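Local coordinates for UDP-galactopyranose mutase (Deinococcus radiodurans, PDB 3HE3), which probably catalyses, as an FAD-dependent flavoenzyme, the interconversion of UDP-galactopyranose and UDP-galactofuranose, at residues Y107-L112 / T292-Y297. Sequence-based numbering, arbitrary orientation.
Sequences YQHRVL and TGTVNY. With UDP (uridine-5'-diphosphate), chain S.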
loop_
_atom_site.group_PDB
_atom_site.type_symbol
_atom_site.label_atom_id
_atom_site.label_comp_id
_atom_site.label_asym_id
_atom_site.label_seq_id
_atom_site.Cartn_x
_atom_site.Cartn_y
_atom_site.Cartn_z
ATOM N N TYR E 107 11.072 17.135 -12.797
ATOM C CA TYR E 107 10.690 18.148 -11.829
ATOM C C TYR E 107 11.913 18.728 -11.153
ATOM O O TYR E 107 12.780 18.001 -10.669
ATOM C CB TYR E 107 9.722 17.568 -10.797
ATOM C CG TYR E 107 9.489 18.450 -9.597
ATOM C CD1 TYR E 107 8.726 19.605 -9.695
ATOM C CD2 TYR E 107 10.019 18.116 -8.358
ATOM C CE1 TYR E 107 8.508 20.417 -8.585
ATOM C CE2 TYR E 107 9.805 18.916 -7.245
ATOM C CZ TYR E 107 9.050 20.064 -7.366
ATOM O OH TYR E 107 8.839 20.857 -6.263
ATOM N N GLN E 108 11.982 20.052 -11.140
ATOM C CA GLN E 108 13.060 20.747 -10.465
ATOM C C GLN E 108 12.497 21.552 -9.305
ATOM O O GLN E 108 11.855 22.585 -9.495
ATOM C CB GLN E 108 13.838 21.620 -11.450
ATOM C CG GLN E 108 14.555 20.804 -12.517
ATOM C CD GLN E 108 15.276 21.658 -13.540
ATOM O OE1 GLN E 108 14.835 22.761 -13.876
ATOM N NE2 GLN E 108 16.392 21.149 -14.051
ATOM N N HIS E 109 12.743 21.046 -8.104
ATOM C CA HIS E 109 12.233 21.624 -6.869
ATOM C C HIS E 109 12.625 23.091 -6.724
ATOM O O HIS E 109 13.711 23.493 -7.130
ATOM C CB HIS E 109 12.767 20.817 -5.684
ATOM C CG HIS E 109 12.027 21.046 -4.404
ATOM N ND1 HIS E 109 10.666 20.846 -4.286
ATOM C CD2 HIS E 109 12.456 21.431 -3.182
ATOM C CE1 HIS E 109 10.290 21.110 -3.049
ATOM N NE2 HIS E 109 11.359 21.467 -2.356
ATOM N N ARG E 110 11.734 23.888 -6.144
ATOM C CA ARG E 110 12.024 25.296 -5.879
ATOM C C ARG E 110 11.476 25.728 -4.523
ATOM O O ARG E 110 10.300 25.520 -4.223
ATOM C CB ARG E 110 11.459 26.190 -6.980
ATOM C CG ARG E 110 12.290 26.208 -8.248
ATOM C CD ARG E 110 11.692 27.156 -9.263
ATOM N NE ARG E 110 12.546 27.318 -10.434
ATOM C CZ ARG E 110 12.640 26.430 -11.417
ATOM N NH1 ARG E 110 11.939 25.305 -11.365
ATOM N NH2 ARG E 110 13.441 26.664 -12.449
ATOM N N VAL E 111 12.333 26.336 -3.713
ATOM C CA VAL E 111 11.964 26.711 -2.356
ATOM C C VAL E 111 12.002 28.224 -2.141
ATOM O O VAL E 111 12.949 28.899 -2.539
ATOM C CB VAL E 111 12.878 26.019 -1.329
ATOM C CG1 VAL E 111 12.594 26.534 0.073
ATOM C CG2 VAL E 111 12.703 24.502 -1.404
ATOM N N LEU E 112 10.949 28.749 -1.521
ATOM C CA LEU E 112 10.899 30.149 -1.120
ATOM C C LEU E 112 11.069 30.256 0.391
ATOM O O LEU E 112 10.588 29.408 1.140
ATOM C CB LEU E 112 9.570 30.775 -1.534
ATOM C CG LEU E 112 9.513 31.598 -2.820
ATOM C CD1 LEU E 112 10.772 31.431 -3.648
ATOM C CD2 LEU E 112 8.292 31.174 -3.613
ATOM N N THR E 292 5.149 27.583 -4.312
ATOM C CA THR E 292 6.095 26.526 -4.666
ATOM C C THR E 292 5.821 25.261 -3.875
ATOM O O THR E 292 4.861 25.187 -3.111
ATOM C CB THR E 292 7.557 26.928 -4.392
ATOM O OG1 THR E 292 7.616 27.795 -3.252
ATOM C CG2 THR E 292 8.156 27.631 -5.590
ATOM N N GLY E 293 6.686 24.268 -4.057
ATOM C CA GLY E 293 6.581 23.017 -3.332
ATOM C C GLY E 293 6.808 23.212 -1.846
ATOM O O GLY E 293 6.151 22.573 -1.026
ATOM N N THR E 294 7.734 24.103 -1.497
ATOM C CA THR E 294 8.080 24.333 -0.097
ATOM C C THR E 294 8.361 25.796 0.226
ATOM O O THR E 294 9.018 26.496 -0.546
ATOM C CB THR E 294 9.317 23.514 0.320
ATOM O OG1 THR E 294 8.981 22.125 0.355
ATOM C CG2 THR E 294 9.805 23.940 1.693
ATOM N N VAL E 295 7.860 26.242 1.376
ATOM C CA VAL E 295 8.202 27.549 1.914
ATOM C C VAL E 295 8.895 27.388 3.266
ATOM O O VAL E 295 8.348 26.770 4.182
ATOM C CB VAL E 295 6.960 28.433 2.088
ATOM C CG1 VAL E 295 7.334 29.734 2.780
ATOM C CG2 VAL E 295 6.316 28.705 0.748
ATOM N N ASN E 296 10.100 27.939 3.381
ATOM C CA ASN E 296 10.867 27.889 4.622
ATOM C C ASN E 296 10.526 29.040 5.558
ATOM O O ASN E 296 10.248 30.153 5.113
ATOM C CB ASN E 296 12.367 27.916 4.325
ATOM C CG ASN E 296 12.890 26.586 3.832
ATOM O OD1 ASN E 296 12.145 25.611 3.727
ATOM N ND2 ASN E 296 14.180 26.539 3.529
ATOM N N TYR E 297 10.565 28.774 6.860
ATOM C CA TYR E 297 10.314 29.816 7.850
ATOM C C TYR E 297 11.491 29.977 8.801
ATOM O O TYR E 297 11.507 29.404 9.885
ATOM C CB TYR E 297 9.010 29.541 8.606
ATOM C CG TYR E 297 7.787 29.727 7.733
ATOM C CD1 TYR E 297 7.127 28.635 7.181
ATOM C CD2 TYR E 297 7.316 30.998 7.431
ATOM C CE1 TYR E 297 6.021 28.805 6.370
ATOM C CE2 TYR E 297 6.216 31.178 6.622
ATOM C CZ TYR E 297 5.572 30.080 6.091
ATOM O OH TYR E 297 4.468 30.261 5.280
HETATM N N1 UDP S . 19.344 26.043 6.240
HETATM C C2 UDP S . 19.062 27.305 6.727
HETATM N N3 UDP S . 18.100 28.086 6.121
HETATM C C4 UDP S . 17.412 27.612 5.023
HETATM C C5 UDP S . 17.700 26.340 4.535
HETATM C C6 UDP S . 18.733 25.599 5.100
HETATM O O2 UDP S . 19.668 27.738 7.707
HETATM O O4 UDP S . 16.551 28.313 4.485
HETATM C "C1'" UDP S . 20.375 25.225 6.904
HETATM C "C2'" UDP S . 19.731 24.445 8.034
HETATM O "O2'" UDP S . 20.604 24.403 9.140
HETATM C "C3'" UDP S . 19.551 23.059 7.455
HETATM C "C4'" UDP S . 20.697 22.959 6.465
HETATM O "O4'" UDP S . 20.908 24.276 5.996
HETATM O "O3'" UDP S . 19.640 22.076 8.457
HETATM C "C5'" UDP S . 20.404 22.006 5.312
HETATM O "O5'" UDP S . 19.124 22.251 4.778
HETATM P PA UDP S . 18.447 21.138 3.835
HETATM O O1A UDP S . 19.357 20.828 2.706
HETATM O O2A UDP S . 17.123 21.581 3.337
HETATM O O3A UDP S . 18.351 19.841 4.784
HETATM P PB UDP S . 17.008 18.971 4.949
HETATM O O1B UDP S . 16.223 19.483 6.091
HETATM O O2B UDP S . 17.371 17.552 5.169
HETATM O O3B UDP S . 16.199 19.085 3.718
#
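With CG1 of V111 trans to the backbone N (chi1 174°) and CG of N296 trans to its own carbonyl carbon (chi1 -77°), the two side chains meet at about a right angle, V111 CG1 lying 3.8 Å from N296 CG. The other branch, V111 CG2, runs beside T294 CB at 3.9 Å. H109 presents the edge of its imidazole to T294, NE2 standing 3.7 Å from OG1, while the T294 hydroxyl is hydrogen-bonded to S307. Y107 OH and H109 ND1 share a hydrogen bond of 2.7 Å, which probably restrains rotation of the H109 imidazole. Parallel strand pairing joins 111-115 to 294-296 in the mixed sheet: L112 N donates to T294 O (3.1 Å, 160°), and N296 N to L112 O (2.7 Å). On the opposite face from V111 and T294, L112 CD2 packs on T292 OG1. N296 ND2 donates to O4 of the UDP uracil at 3.1 Å, and Y209 and R305 also bind this nucleotide. Uracil O4 would probably lose this donor, and V111 CG1 its amide neighbour, were N296 replaced by an alanine. Strand pairing and the V111 contact probably help keep ND2 directed at O4, an N-H meeting a base carbonyl, consistent with uracil recognition.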